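Local atomic coordinates of type C neurotoxin (Clostridium botulinum, PDB entry 3PME), a protein that probably binds gangliosides and other lipids of nerve-cell membranes, being the receptor-binding domain of a botulinum C/D mosaic neurotoxin. Residues K79-S84 with Q191-R196. Residues are numbered along the deposited sequence; the frame is centred on the assembly and turned at random.
Sequences KDLTNS and QMLWIR
The carboxamide of Gln-191 meets the short helix 79-82 through the NE2 edge of its plane, with the backbone oxygen of Asp-80 almost in that plane (4° out). NE2 donates to Asp-80 O over 3.2 Å in a nearly straight bond (175°), yet it approaches the carbonyl from well above the peptide plane rather than along a lone pair. CB of Ser-84 flanks NE2 from one side of the amide plane, at 3.9 Å. The chain of Gln-191, extended beyond CG, runs alongside the helix, its CG 3.8 Å from Asp-80 CB and 3.7 Å from Leu-81 N. Leu-81, with CG opposite its N (chi1 -176°), reaches Leu-193, the first residue of strand 193-201; the two side chains cross at a slant, CD2 to CD2 4.1 Å. Tyr-88 of strand 87-90 packs against both Leu-81 and Gln-191.

The contact joins the turn following strand 68-77 to the start of its antiparallel neighbour in the lectin-like, concanavalin-type half of the domain. Because OE1 of Gln-191 accepts from Asp-188 N while NE2 donates to Asp-80, both ends of the buried amide are engaged, which fixes its flip and ties the helix to the loop leading into strand 193-201.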
ATOM      1  N   LYS A  79     -12.655   2.587   0.856  1.00 20.14           N
ATOM      2  CA  LYS A  79     -13.386   3.080  -0.302  1.00 18.76           C
ATOM      3  C   LYS A  79     -14.666   3.813   0.094  1.00 21.90           C
ATOM      4  O   LYS A  79     -14.947   4.898  -0.421  1.00 22.17           O
ATOM      5  CB  LYS A  79     -13.708   1.927  -1.260  1.00 20.47           C
ATOM      6  CG  LYS A  79     -14.629   2.332  -2.405  1.00 23.97           C
ATOM      7  CD  LYS A  79     -14.881   1.179  -3.391  1.00 26.07           C
ATOM      8  CE  LYS A  79     -15.503  -0.022  -2.711  1.00 30.41           C
ATOM      9  NZ  LYS A  79     -15.896  -1.088  -3.686  1.00 33.39           N
ATOM     10  N   ASP A  80     -15.445   3.242   1.008  1.00 22.34           N
ATOM     11  CA  ASP A  80     -16.720   3.863   1.374  1.00 25.10           C
ATOM     12  C   ASP A  80     -16.538   5.207   2.080  1.00 25.93           C
ATOM     13  O   ASP A  80     -17.361   6.104   1.921  1.00 27.47           O
ATOM     14  CB  ASP A  80     -17.588   2.925   2.220  1.00 27.01           C
ATOM     15  CG  ASP A  80     -18.265   1.840   1.389  1.00 34.46           C
ATOM     16  OD1 ASP A  80     -17.855   1.626   0.235  1.00 38.16           O
ATOM     17  OD2 ASP A  80     -19.206   1.197   1.898  1.00 38.59           O
ATOM     18  N   LEU A  81     -15.460   5.349   2.852  1.00 21.93           N
ATOM     19  CA  LEU A  81     -15.197   6.615   3.519  1.00 21.59           C
ATOM     20  C   LEU A  81     -14.688   7.623   2.494  1.00 23.56           C
ATOM     21  O   LEU A  81     -15.060   8.795   2.521  1.00 24.68           O
ATOM     22  CB  LEU A  81     -14.186   6.423   4.642  1.00 22.00           C
ATOM     23  CG  LEU A  81     -13.871   7.631   5.516  1.00 25.04           C
ATOM     24  CD1 LEU A  81     -15.161   8.319   5.918  1.00 27.41           C
ATOM     25  CD2 LEU A  81     -13.093   7.172   6.736  1.00 25.11           C
ATOM     26  N   THR A  82     -13.855   7.154   1.570  1.00 21.17           N
ATOM     27  CA  THR A  82     -13.289   7.999   0.520  1.00 22.11           C
ATOM     28  C   THR A  82     -14.372   8.555  -0.404  1.00 25.03           C
ATOM     29  O   THR A  82     -14.311   9.710  -0.831  1.00 23.77           O
ATOM     30  CB  THR A  82     -12.262   7.210  -0.314  1.00 21.84           C
ATOM     31  OG1 THR A  82     -11.184   6.800   0.540  1.00 20.64           O
ATOM     32  CG2 THR A  82     -11.711   8.062  -1.461  1.00 21.33           C
ATOM     33  N   ASN A  83     -15.367   7.720  -0.685  1.00 25.01           N
ATOM     34  CA  ASN A  83     -16.473   8.064  -1.581  1.00 26.24           C
ATOM     35  C   ASN A  83     -17.416   9.113  -1.001  1.00 26.09           C
ATOM     36  O   ASN A  83     -18.170   9.760  -1.727  1.00 29.65           O
ATOM     37  CB  ASN A  83     -17.256   6.792  -1.929  1.00 27.13           C
ATOM     38  CG  ASN A  83     -18.366   7.035  -2.933  1.00 35.26           C
ATOM     39  OD1 ASN A  83     -18.125   7.546  -4.030  1.00 37.08           O
ATOM     40  ND2 ASN A  83     -19.593   6.654  -2.569  1.00 33.25           N
ATOM     41  N   SER A  84     -17.373   9.284   0.313  1.00 25.48           N
ATOM     42  CA  SER A  84     -18.250  10.235   0.986  1.00 25.43           C
ATOM     43  C   SER A  84     -17.900  11.696   0.679  1.00 29.54           C
ATOM     44  O   SER A  84     -16.731  12.088   0.697  1.00 27.18           O
ATOM     45  CB  SER A  84     -18.215   9.996   2.493  1.00 28.23           C
ATOM     46  OG  SER A  84     -19.046  10.915   3.169  1.00 26.49           O
ATOM     47  N   GLN A 191     -17.108   2.132   6.507  1.00 27.65           N
ATOM     48  CA  GLN A 191     -16.322   3.353   6.606  1.00 27.83           C
ATOM     49  C   GLN A 191     -15.323   3.239   7.754  1.00 28.01           C
ATOM     50  O   GLN A 191     -15.697   3.130   8.921  1.00 31.29           O
ATOM     51  CB  GLN A 191     -17.241   4.571   6.758  1.00 27.57           C
ATOM     52  CG  GLN A 191     -18.056   4.837   5.493  1.00 27.83           C
ATOM     53  CD  GLN A 191     -18.991   6.022   5.615  1.00 34.04           C
ATOM     54  OE1 GLN A 191     -19.580   6.257   6.667  1.00 36.46           O
ATOM     55  NE2 GLN A 191     -19.142   6.767   4.526  1.00 33.99           N
ATOM     56  N   MET A 192     -14.044   3.232   7.400  1.00 22.71           N
ATOM     57  CA  MET A 192     -12.984   2.964   8.359  1.00 24.39           C
ATOM     58  C   MET A 192     -11.670   3.474   7.786  1.00 19.87           C
ATOM     59  O   MET A 192     -11.562   3.722   6.594  1.00 20.23           O
ATOM     60  CB  MET A 192     -12.892   1.458   8.637  1.00 24.23           C
ATOM     61  CG  MET A 192     -12.434   0.625   7.428  1.00 23.51           C
ATOM     62  SD  MET A 192     -12.733  -1.144   7.617  1.00 30.15           S
ATOM     63  CE  MET A 192     -14.521  -1.173   7.576  1.00 27.44           C
ATOM     64  N   LEU A 193     -10.677   3.634   8.649  1.00 20.52           N
ATOM     65  CA  LEU A 193      -9.340   3.982   8.195  1.00 18.19           C
ATOM     66  C   LEU A 193      -8.309   3.439   9.159  1.00 19.94           C
ATOM     67  O   LEU A 193      -8.622   3.102  10.308  1.00 21.53           O
ATOM     68  CB  LEU A 193      -9.181   5.504   8.065  1.00 19.84           C
ATOM     69  CG  LEU A 193      -9.222   6.331   9.350  1.00 21.86           C
ATOM     70  CD1 LEU A 193      -7.851   6.456   9.975  1.00 25.61           C
ATOM     71  CD2 LEU A 193      -9.774   7.713   9.057  1.00 28.48           C
ATOM     72  N   TRP A 194      -7.072   3.380   8.683  1.00 18.20           N
ATOM     73  CA  TRP A 194      -5.944   2.906   9.469  1.00 19.19           C
ATOM     74  C   TRP A 194      -4.878   3.974   9.417  1.00 20.42           C
ATOM     75  O   TRP A 194      -4.706   4.629   8.388  1.00 18.30           O
ATOM     76  CB  TRP A 194      -5.346   1.627   8.864  1.00 18.71           C
ATOM     77  CG  TRP A 194      -6.231   0.416   8.838  1.00 19.62           C
ATOM     78  CD1 TRP A 194      -6.140  -0.668   9.657  1.00 22.75           C
ATOM     79  CD2 TRP A 194      -7.301   0.133   7.913  1.00 17.85           C
ATOM     80  NE1 TRP A 194      -7.093  -1.604   9.316  1.00 22.79           N
ATOM     81  CE2 TRP A 194      -7.816  -1.140   8.249  1.00 22.66           C
ATOM     82  CE3 TRP A 194      -7.863   0.823   6.834  1.00 20.40           C
ATOM     83  CZ2 TRP A 194      -8.881  -1.727   7.560  1.00 21.13           C
ATOM     84  CZ3 TRP A 194      -8.924   0.238   6.146  1.00 19.76           C
ATOM     85  CH2 TRP A 194      -9.420  -1.032   6.516  1.00 21.12           C
ATOM     86  N   ILE A 195      -4.155   4.127  10.521  1.00 19.60           N
ATOM     87  CA  ILE A 195      -2.978   4.989  10.573  1.00 19.73           C
ATOM     88  C   ILE A 195      -1.833   4.149  11.121  1.00 19.22           C
ATOM     89  O   ILE A 195      -2.056   3.244  11.929  1.00 18.44           O
ATOM     90  CB  ILE A 195      -3.232   6.197  11.486  1.00 17.97           C
ATOM     91  CG1 ILE A 195      -4.212   7.156  10.805  1.00 20.81           C
ATOM     92  CG2 ILE A 195      -1.915   6.937  11.822  1.00 20.05           C
ATOM     93  CD1 ILE A 195      -4.763   8.227  11.734  1.00 22.32           C
ATOM     94  N   ARG A 196      -0.611   4.415  10.690  1.00 18.89           N
ATOM     95  CA  ARG A 196       0.534   3.772  11.337  1.00 18.21           C
ATOM     96  C   ARG A 196       1.726   4.704  11.468  1.00 21.32           C
ATOM     97  O   ARG A 196       1.870   5.663  10.715  1.00 18.56           O
ATOM     98  CB  ARG A 196       0.944   2.483  10.618  1.00 18.63           C
ATOM     99  CG  ARG A 196       1.799   2.697   9.359  1.00 18.16           C
ATOM    100  CD  ARG A 196       2.143   1.332   8.802  1.00 20.31           C
ATOM    101  NE  ARG A 196       3.272   1.318   7.881  1.00 23.01           N
ATOM    102  CZ  ARG A 196       3.151   1.321   6.563  1.00 19.28           C
ATOM    103  NH1 ARG A 196       1.948   1.373   5.996  1.00 22.46           N
ATOM    104  NH2 ARG A 196       4.230   1.248   5.804  1.00 19.38           N
TER